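Long-range contacts in penicillin-binding protein A (Mycobacterium tuberculosis, PDB 3UN7), which probably cross-links the peptidoglycan of the cell wall as a D,D-transpeptidase and takes part in regulating cell length: residues Y19-T27 against S36-R47; L71-G81 against R101-I109. All coordinates share one frame; numbering follows the deposited sequence.

Contact 1. Residues Y19-T27 against S36-R47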
loop_
_atom_site.group_PDB
_atom_site.type_symbol
_atom_site.label_atom_id
_atom_site.label_comp_id
_atom_site.label_asym_id
_atom_site.label_seq_id
_atom_site.Cartn_x
_atom_site.Cartn_y
_atom_site.Cartn_z
ATOM N N TYR A 19 26.616 20.545 1.288
ATOM C CA TYR A 19 27.186 19.565 2.262
ATOM C C TYR A 19 28.057 20.324 3.267
ATOM O O TYR A 19 28.562 19.758 4.237
ATOM C CB TYR A 19 27.969 18.470 1.525
ATOM C CG TYR A 19 27.307 17.089 1.477
ATOM C CD1 TYR A 19 26.553 16.663 0.370
ATOM C CD2 TYR A 19 27.476 16.194 2.519
ATOM C CE1 TYR A 19 25.973 15.361 0.341
ATOM C CE2 TYR A 19 26.894 14.913 2.501
ATOM C CZ TYR A 19 26.157 14.498 1.429
ATOM O OH TYR A 19 25.620 13.206 1.474
ATOM N N SER A 20 28.191 21.627 3.010
ATOM C CA SER A 20 28.850 22.604 3.879
ATOM C C SER A 20 27.979 23.038 5.066
ATOM O O SER A 20 28.497 23.484 6.103
ATOM C CB SER A 20 29.149 23.852 3.041
ATOM O OG SER A 20 28.031 24.167 2.208
ATOM N N ARG A 21 26.663 22.918 4.890
ATOM C CA ARG A 21 25.661 23.391 5.847
ATOM C C ARG A 21 24.824 22.234 6.395
ATOM O O ARG A 21 24.675 21.200 5.731
ATOM C CB ARG A 21 24.741 24.426 5.176
ATOM C CG ARG A 21 25.443 25.711 4.749
ATOM C CD ARG A 21 24.498 26.600 3.941
ATOM N NE ARG A 21 24.828 26.600 2.512
ATOM C CZ ARG A 21 24.268 25.821 1.593
ATOM N NH1 ARG A 21 23.330 24.936 1.924
ATOM N NH2 ARG A 21 24.657 25.925 0.330
ATOM N N GLN A 22 24.293 22.408 7.607
ATOM C CA GLN A 22 23.570 21.338 8.285
ATOM C C GLN A 22 22.175 21.109 7.716
ATOM O O GLN A 22 21.260 21.896 7.943
ATOM C CB GLN A 22 23.496 21.549 9.805
ATOM C CG GLN A 22 22.907 20.319 10.517
ATOM C CD GLN A 22 23.072 20.339 12.027
ATOM O OE1 GLN A 22 23.072 21.398 12.659
ATOM N NE2 GLN A 22 23.222 19.154 12.614
ATOM N N ARG A 23 22.034 20.011 6.986
ATOM C CA ARG A 23 20.754 19.588 6.419
ATOM C C ARG A 23 19.803 19.247 7.556
ATOM O O ARG A 23 20.227 18.754 8.600
ATOM C CB ARG A 23 20.975 18.372 5.528
ATOM C CG ARG A 23 19.744 17.859 4.803
ATOM C CD ARG A 23 20.175 16.809 3.792
ATOM N NE ARG A 23 19.059 16.290 3.008
ATOM C CZ ARG A 23 18.567 16.865 1.924
ATOM N NH1 ARG A 23 19.082 18.018 1.480
ATOM N NH2 ARG A 23 17.554 16.293 1.284
ATOM N N GLY A 24 18.524 19.526 7.362
ATOM C CA GLY A 24 17.537 19.298 8.407
ATOM C C GLY A 24 17.129 17.852 8.516
ATOM O O GLY A 24 17.611 17.000 7.757
ATOM N N GLN A 25 16.216 17.584 9.449
ATOM C CA GLN A 25 15.845 16.219 9.838
ATOM C C GLN A 25 14.537 15.762 9.207
ATOM O O GLN A 25 13.630 16.569 8.970
ATOM C CB GLN A 25 15.651 16.137 11.364
ATOM C CG GLN A 25 16.797 16.689 12.190
ATOM C CD GLN A 25 16.446 16.839 13.658
ATOM O OE1 GLN A 25 15.275 16.994 14.027
ATOM N NE2 GLN A 25 17.459 16.797 14.503
ATOM N N ILE A 26 14.433 14.458 8.969
ATOM C CA ILE A 26 13.145 13.828 8.628
ATOM C C ILE A 26 12.715 13.064 9.866
ATOM O O ILE A 26 13.489 12.267 10.381
ATOM C CB ILE A 26 13.281 12.871 7.432
ATOM C CG1 ILE A 26 13.804 13.632 6.201
ATOM C CG2 ILE A 26 11.937 12.149 7.152
ATOM C CD1 ILE A 26 14.102 12.737 4.975
ATOM N N THR A 27 11.498 13.318 10.364
ATOM C CA THR A 27 11.112 12.732 11.639
ATOM C C THR A 27 9.821 11.910 11.523
ATOM O O THR A 27 9.046 12.063 10.557
ATOM C CB THR A 27 10.942 13.819 12.726
ATOM O OG1 THR A 27 9.789 14.602 12.415
ATOM C CG2 THR A 27 12.161 14.736 12.786
ATOM N N SER A 36 21.865 14.871 9.857
ATOM C CA SER A 36 23.195 15.117 9.365
ATOM C C SER A 36 24.084 15.428 10.548
ATOM O O SER A 36 23.674 16.135 11.469
ATOM C CB SER A 36 23.212 16.273 8.362
ATOM O OG SER A 36 22.601 15.896 7.152
ATOM N N VAL A 37 25.301 14.895 10.507
ATOM C CA VAL A 37 26.283 15.124 11.584
ATOM C C VAL A 37 27.495 15.846 11.037
ATOM O O VAL A 37 28.000 15.493 9.975
ATOM C CB VAL A 37 26.738 13.772 12.196
ATOM C CG1 VAL A 37 27.841 13.966 13.239
ATOM C CG2 VAL A 37 25.565 13.070 12.813
ATOM N N ALA A 38 27.974 16.844 11.779
ATOM C CA ALA A 38 29.196 17.554 11.436
ATOM C C ALA A 38 30.388 16.608 11.534
ATOM O O ALA A 38 30.599 15.972 12.560
ATOM C CB ALA A 38 29.401 18.737 12.371
ATOM N N THR A 39 31.172 16.523 10.464
ATOM C CA THR A 39 32.331 15.625 10.453
ATOM C C THR A 39 33.572 16.335 9.939
ATOM O O THR A 39 33.541 17.539 9.642
ATOM C CB THR A 39 32.082 14.312 9.626
ATOM O OG1 THR A 39 32.128 14.573 8.211
ATOM C CG2 THR A 39 30.761 13.662 9.997
ATOM N N ASP A 40 34.661 15.583 9.838
ATOM C CA ASP A 40 35.902 16.097 9.254
ATOM C C ASP A 40 35.962 15.896 7.730
ATOM O O ASP A 40 37.010 16.102 7.121
ATOM C CB ASP A 40 37.123 15.452 9.933
ATOM C CG ASP A 40 37.157 13.919 9.791
ATOM O OD1 ASP A 40 38.226 13.304 10.011
ATOM O OD2 ASP A 40 36.112 13.319 9.496
ATOM N N GLY A 41 34.859 15.476 7.118
ATOM C CA GLY A 41 34.834 15.313 5.657
ATOM C C GLY A 41 35.094 16.648 4.973
ATOM O O GLY A 41 34.760 17.700 5.520
ATOM N N ARG A 42 35.724 16.610 3.796
ATOM C CA ARG A 42 35.785 17.778 2.898
ATOM C C ARG A 42 34.374 18.349 2.736
ATOM O O ARG A 42 34.144 19.546 2.902
ATOM C CB ARG A 42 36.412 17.373 1.552
ATOM C CG ARG A 42 36.142 18.316 0.384
ATOM C CD ARG A 42 36.793 17.837 -0.931
ATOM N NE ARG A 42 36.415 16.472 -1.300
ATOM C CZ ARG A 42 36.501 15.965 -2.532
ATOM N NH1 ARG A 42 36.940 16.710 -3.547
ATOM N NH2 ARG A 42 36.130 14.707 -2.755
ATOM N N PHE A 43 33.431 17.466 2.431
ATOM C CA PHE A 43 32.015 17.740 2.592
ATOM C C PHE A 43 31.725 17.464 4.059
ATOM O O PHE A 43 31.799 16.325 4.516
ATOM C CB PHE A 43 31.208 16.813 1.689
ATOM C CG PHE A 43 31.620 16.870 0.246
ATOM C CD1 PHE A 43 32.482 15.913 -0.285
ATOM C CD2 PHE A 43 31.142 17.880 -0.584
ATOM C CE1 PHE A 43 32.864 15.955 -1.640
ATOM C CE2 PHE A 43 31.513 17.941 -1.933
ATOM C CZ PHE A 43 32.379 16.976 -2.462
ATOM N N ARG A 44 31.427 18.517 4.800
ATOM C CA ARG A 44 31.436 18.454 6.256
ATOM C C ARG A 44 30.338 17.576 6.845
ATOM O O ARG A 44 30.568 16.810 7.793
ATOM C CB ARG A 44 31.276 19.860 6.805
ATOM C CG ARG A 44 31.037 19.898 8.289
ATOM C CD ARG A 44 32.328 20.205 9.014
ATOM N NE ARG A 44 32.099 20.221 10.444
ATOM C CZ ARG A 44 31.459 21.197 11.080
ATOM N NH1 ARG A 44 31.299 21.117 12.393
ATOM N NH2 ARG A 44 30.977 22.245 10.419
ATOM N N PHE A 45 29.132 17.711 6.308
ATOM C CA PHE A 45 27.984 17.067 6.919
ATOM C C PHE A 45 27.727 15.668 6.365
ATOM O O PHE A 45 27.547 15.469 5.148
ATOM C CB PHE A 45 26.760 18.004 6.909
ATOM C CG PHE A 45 26.827 19.052 7.980
ATOM C CD1 PHE A 45 27.366 20.308 7.722
ATOM C CD2 PHE A 45 26.421 18.754 9.276
ATOM C CE1 PHE A 45 27.463 21.270 8.735
ATOM C CE2 PHE A 45 26.518 19.704 10.291
ATOM C CZ PHE A 45 27.045 20.957 10.022
ATOM N N LEU A 46 27.756 14.676 7.250
ATOM C CA LEU A 46 27.446 13.318 6.822
ATOM C C LEU A 46 25.998 12.964 7.150
ATOM O O LEU A 46 25.555 13.174 8.272
ATOM C CB LEU A 46 28.400 12.295 7.447
ATOM C CG LEU A 46 28.075 10.814 7.180
ATOM C CD1 LEU A 46 28.471 10.432 5.755
ATOM C CD2 LEU A 46 28.788 9.930 8.202
ATOM N N ARG A 47 25.278 12.424 6.165
ATOM C CA ARG A 47 23.880 12.041 6.351
ATOM C C ARG A 47 23.831 10.688 7.027
ATOM O O ARG A 47 24.541 9.760 6.602
ATOM C CB ARG A 47 23.155 11.969 5.000
ATOM C CG ARG A 47 21.639 12.033 5.074
ATOM C CD ARG A 47 21.181 13.352 5.667
ATOM N NE ARG A 47 19.744 13.585 5.565
ATOM C CZ ARG A 47 19.088 14.507 6.270
ATOM N NH1 ARG A 47 19.738 15.265 7.149
ATOM N NH2 ARG A 47 17.774 14.689 6.089
HETATM O O HOH W 1 19.938 17.102 10.563
#
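Over one face of the Phe45 ring lies the backbone of Gln22, its CA 3.7 Å above the plane and over the centre, while Gln22 CB adds a CH-pi contact to the same ring. At the ring's edge are the carbonyl oxygens of Tyr19 and Ser20, whose partial negative charge suits the partly positive hydrogens of the rim. On one face of the Arg47 guanidinium sits Arg23 CD, 3.5 Å above its centre, the two chains crossing at about a right angle. At the end of Arg47, NH1 and NH2 both grip Gly24 O, at 2.8 Å and 2.9 Å respectively, and NH1 also donates to Ser36 OG. The bend at chi2 (62°) brings the guanidinium to these two acceptors.

Strands 31-38 and 45-48 pair antiparallel at the border of the six-stranded mixed sheet, and residues 19-25 run across them as an irregular lead-in to strand 26-28. Phe45 N donates to Tyr19 O (3.0 Å, 162° at the hydrogen). Tyr19 CB packs on Phe43 CB at 3.6 Å, their rings oblique to each other. Further along, the extended Gln22 side chain carries NE2 to Ser36 O at 3.3 Å, and a water bridges Arg23 O and Ser36 N. The neighbouring arginine charges are probably balanced by acids of the helical turns: Glu72 takes both Arg47 NE and Arg23 NE, and Asp76 takes Arg23 NH1.

Contact 2. Residues L71-G81 against R101-I109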
loop_
_atom_site.group_PDB
_atom_site.type_symbol
_atom_site.label_atom_id
_atom_site.label_comp_id
_atom_site.label_asym_id
_atom_site.label_seq_id
_atom_site.Cartn_x
_atom_site.Cartn_y
_atom_site.Cartn_z
ATOM N N LEU A 71 11.745 11.205 0.167
ATOM C CA LEU A 71 11.557 12.516 0.838
ATOM C C LEU A 71 12.800 13.398 0.870
ATOM O O LEU A 71 12.678 14.618 0.925
ATOM C CB LEU A 71 11.016 12.361 2.256
ATOM C CG LEU A 71 9.559 11.956 2.428
ATOM C CD1 LEU A 71 9.239 11.916 3.930
ATOM C CD2 LEU A 71 8.612 12.916 1.675
ATOM N N GLU A 72 13.994 12.793 0.843
ATOM C CA GLU A 72 15.214 13.605 0.698
ATOM C C GLU A 72 15.103 14.442 -0.584
ATOM O O GLU A 72 15.490 15.624 -0.622
ATOM C CB GLU A 72 16.492 12.747 0.663
ATOM C CG GLU A 72 16.801 11.942 1.939
ATOM C CD GLU A 72 17.467 12.754 3.056
ATOM O OE1 GLU A 72 17.230 13.982 3.164
ATOM O OE2 GLU A 72 18.240 12.151 3.835
ATOM N N ARG A 73 14.563 13.835 -1.636
ATOM C CA ARG A 73 14.425 14.538 -2.912
ATOM C C ARG A 73 13.229 15.495 -2.880
ATOM O O ARG A 73 13.355 16.675 -3.243
ATOM C CB ARG A 73 14.297 13.551 -4.078
ATOM C CG ARG A 73 14.370 14.227 -5.459
ATOM C CD ARG A 73 14.561 13.204 -6.586
ATOM N NE ARG A 73 14.848 13.833 -7.888
ATOM C CZ ARG A 73 16.050 14.267 -8.281
ATOM N NH1 ARG A 73 17.118 14.181 -7.481
ATOM N NH2 ARG A 73 16.193 14.813 -9.484
ATOM N N ALA A 74 12.076 14.978 -2.451
ATOM C CA ALA A 74 10.816 15.728 -2.468
ATOM C C ALA A 74 10.868 16.950 -1.551
ATOM O O ALA A 74 10.315 18.009 -1.878
ATOM C CB ALA A 74 9.643 14.808 -2.075
ATOM N N GLU A 75 11.554 16.812 -0.418
ATOM C CA GLU A 75 11.624 17.912 0.545
ATOM C C GLU A 75 13.003 18.552 0.561
ATOM O O GLU A 75 13.355 19.259 1.495
ATOM C CB GLU A 75 11.213 17.439 1.956
ATOM C CG GLU A 75 9.803 16.889 2.055
ATOM C CD GLU A 75 8.703 17.934 1.824
ATOM O OE1 GLU A 75 7.551 17.514 1.659
ATOM O OE2 GLU A 75 8.968 19.153 1.804
ATOM N N ASP A 76 13.762 18.357 -0.518
ATOM C CA ASP A 76 15.100 18.938 -0.624
ATOM C C ASP A 76 15.226 20.435 -0.259
ATOM O O ASP A 76 16.118 20.786 0.520
ATOM C CB ASP A 76 15.705 18.663 -2.000
ATOM C CG ASP A 76 17.227 18.640 -1.976
ATOM O OD1 ASP A 76 17.826 18.392 -0.910
ATOM O OD2 ASP A 76 17.827 18.882 -3.039
ATOM N N PRO A 77 14.352 21.320 -0.810
ATOM C CA PRO A 77 14.487 22.749 -0.505
ATOM C C PRO A 77 14.291 23.087 0.975
ATOM O O PRO A 77 14.959 23.982 1.498
ATOM C CB PRO A 77 13.392 23.395 -1.352
ATOM C CG PRO A 77 13.083 22.401 -2.433
ATOM C CD PRO A 77 13.225 21.081 -1.738
ATOM N N ILE A 78 13.387 22.382 1.647
ATOM C CA ILE A 78 13.205 22.558 3.088
ATOM C C ILE A 78 14.427 22.005 3.835
ATOM O O ILE A 78 15.019 22.686 4.694
ATOM C CB ILE A 78 11.877 21.910 3.576
ATOM C CG1 ILE A 78 10.674 22.751 3.092
ATOM C CG2 ILE A 78 11.855 21.718 5.108
ATOM C CD1 ILE A 78 10.437 24.051 3.877
ATOM N N LEU A 79 14.831 20.789 3.474
ATOM C CA LEU A 79 15.904 20.123 4.201
ATOM C C LEU A 79 17.244 20.812 4.025
ATOM O O LEU A 79 18.029 20.888 4.975
ATOM C CB LEU A 79 15.991 18.632 3.819
ATOM C CG LEU A 79 14.748 17.846 4.234
ATOM C CD1 LEU A 79 14.687 16.518 3.513
ATOM C CD2 LEU A 79 14.766 17.640 5.744
ATOM N N ASN A 80 17.513 21.312 2.821
ATOM C CA ASN A 80 18.755 22.051 2.585
ATOM C C ASN A 80 18.669 23.554 2.896
ATOM O O ASN A 80 19.673 24.261 2.834
ATOM C CB ASN A 80 19.348 21.764 1.188
ATOM C CG ASN A 80 18.566 22.405 0.052
ATOM O OD1 ASN A 80 17.945 23.444 0.223
ATOM N ND2 ASN A 80 18.616 21.784 -1.137
ATOM N N GLY A 81 17.478 24.026 3.248
ATOM C CA GLY A 81 17.284 25.413 3.691
ATOM C C GLY A 81 17.167 26.462 2.593
ATOM O O GLY A 81 17.188 27.652 2.883
ATOM N N ARG A 101 21.043 26.091 9.392
ATOM C CA ARG A 101 20.461 24.765 9.508
ATOM C C ARG A 101 19.290 24.712 8.527
ATOM O O ARG A 101 18.584 25.709 8.327
ATOM C CB ARG A 101 19.997 24.541 10.955
ATOM C CG ARG A 101 19.682 23.096 11.394
ATOM C CD ARG A 101 19.092 23.100 12.825
ATOM N NE ARG A 101 18.774 21.766 13.355
ATOM C CZ ARG A 101 19.316 21.244 14.461
ATOM N NH1 ARG A 101 20.203 21.937 15.175
ATOM N NH2 ARG A 101 18.971 20.024 14.868
ATOM N N GLY A 102 19.101 23.560 7.897
ATOM C CA GLY A 102 17.923 23.327 7.072
ATOM C C GLY A 102 16.701 23.173 7.954
ATOM O O GLY A 102 16.812 23.087 9.181
ATOM N N GLY A 103 15.528 23.152 7.338
ATOM C CA GLY A 103 14.299 22.941 8.084
ATOM C C GLY A 103 14.032 21.464 8.279
ATOM O O GLY A 103 14.805 20.626 7.822
ATOM N N ASN A 104 12.938 21.153 8.963
ATOM C CA ASN A 104 12.581 19.781 9.317
ATOM C C ASN A 104 11.315 19.321 8.630
ATOM O O ASN A 104 10.387 20.108 8.414
ATOM C CB ASN A 104 12.362 19.655 10.827
ATOM C CG ASN A 104 13.625 19.279 11.580
ATOM O OD1 ASN A 104 14.751 19.542 11.128
ATOM N ND2 ASN A 104 13.441 18.641 12.753
ATOM N N VAL A 105 11.269 18.026 8.334
ATOM C CA VAL A 105 10.105 17.393 7.738
ATOM C C VAL A 105 9.559 16.381 8.732
ATOM O O VAL A 105 10.213 15.393 9.042
ATOM C CB VAL A 105 10.473 16.658 6.441
ATOM C CG1 VAL A 105 9.270 15.828 5.910
ATOM C CG2 VAL A 105 10.997 17.638 5.404
ATOM N N ASP A 106 8.345 16.633 9.195
ATOM C CA ASP A 106 7.654 15.775 10.137
ATOM C C ASP A 106 6.665 14.883 9.385
ATOM O O ASP A 106 5.615 15.350 8.955
ATOM C CB ASP A 106 6.918 16.649 11.153
ATOM C CG ASP A 106 7.861 17.297 12.161
ATOM O OD1 ASP A 106 9.110 17.105 12.063
ATOM O OD2 ASP A 106 7.350 18.002 13.070
ATOM N N THR A 107 7.018 13.614 9.199
ATOM C CA THR A 107 6.152 12.679 8.465
ATOM C C THR A 107 4.964 12.199 9.302
ATOM O O THR A 107 4.899 12.415 10.509
ATOM C CB THR A 107 6.929 11.439 7.919
ATOM O OG1 THR A 107 7.248 10.562 9.001
ATOM C CG2 THR A 107 8.212 11.864 7.228
ATOM N N THR A 108 4.028 11.543 8.637
ATOM C CA THR A 108 2.851 10.986 9.284
ATOM C C THR A 108 3.099 9.570 9.802
ATOM O O THR A 108 2.193 8.958 10.360
ATOM C CB THR A 108 1.681 10.882 8.292
ATOM O OG1 THR A 108 2.141 10.226 7.093
ATOM C CG2 THR A 108 1.160 12.248 7.935
ATOM N N ILE A 109 4.304 9.035 9.571
ATOM C CA ILE A 109 4.616 7.637 9.889
ATOM C C ILE A 109 4.567 7.427 11.394
ATOM O O ILE A 109 5.105 8.231 12.152
ATOM C CB ILE A 109 6.026 7.221 9.343
ATOM C CG1 ILE A 109 6.067 7.279 7.804
ATOM C CG2 ILE A 109 6.436 5.807 9.828
ATOM C CD1 ILE A 109 5.237 6.217 7.096
#
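Val105 meets residues 71-79 with its two methyl groups: CG2 lies against Glu75 CB and CG, 3.5 Å from CB, and 3.8 Å from Leu79 CD2, whereas CG1 lies between Glu75 CG and, more loosely, Leu71 CD1. This is alpha/beta packing, in which two short helices, 70-74 and 76-79, joined at Glu75, lie over strand 104-107 of the six-stranded mixed sheet. The beta-branched valine suits the strand and offers a compact surface to the helices. Its CG1 is anti to the backbone N (chi1 172°), which directs CG2 into the group formed by Glu75, Ile78 and Leu79. Further along, Leu71 CD1 presses on Thr107 CG2 at a tight 3.5 Å; the threonine gives its methyl to the leucine while its OG1 bonds Thr27 O of the adjoining strand.

At the other end the contact passes to backbone. Gly102 CA approaches Leu79 O at 3.2 Å in a nearly straight CA-H...O contact, possible because glycine has no CB, which here would run into that oxygen. At Gly103 a CB would only be tight against Ile78 CG2. Ile78 O takes two N-H groups from opposite faces of its carbonyl plane: Gly103 N at 2.7 Å, and Gly81 N at 3.2 Å, after which Gly81 leaves the helix with a positive phi that glycine adopts easily.

Outside this shell, Val339 and Leu342 of strand 339-343 adjoin Glu75, and Val339 and Val58 touch Leu71. Gly103 O, buried without a polar partner in the model, lies 3.6 Å from Leu79 CD2.

Both contacts build on the same mixed sheet, in which strands 26-28 and 104-107 are parallel neighbours, but they differ in depth. Contact 2 is buried and mainly apolar, with methyl groups between helix and strand and glycine backbone in the loop leading into that strand. Contact 1, nearer the outer strand 45-48, is only partly buried; its aromatic and polar groups span a range from covered arginines to exposed Ser20 and Arg44 at the outer end. The helical residues of contact 2 serve both: one side rests on strand 104-107, while Glu72 and Asp76 supply salt bridges to the arginines of contact 1. Thr27 and Asp106 join the two strands by a side-chain hydrogen bond.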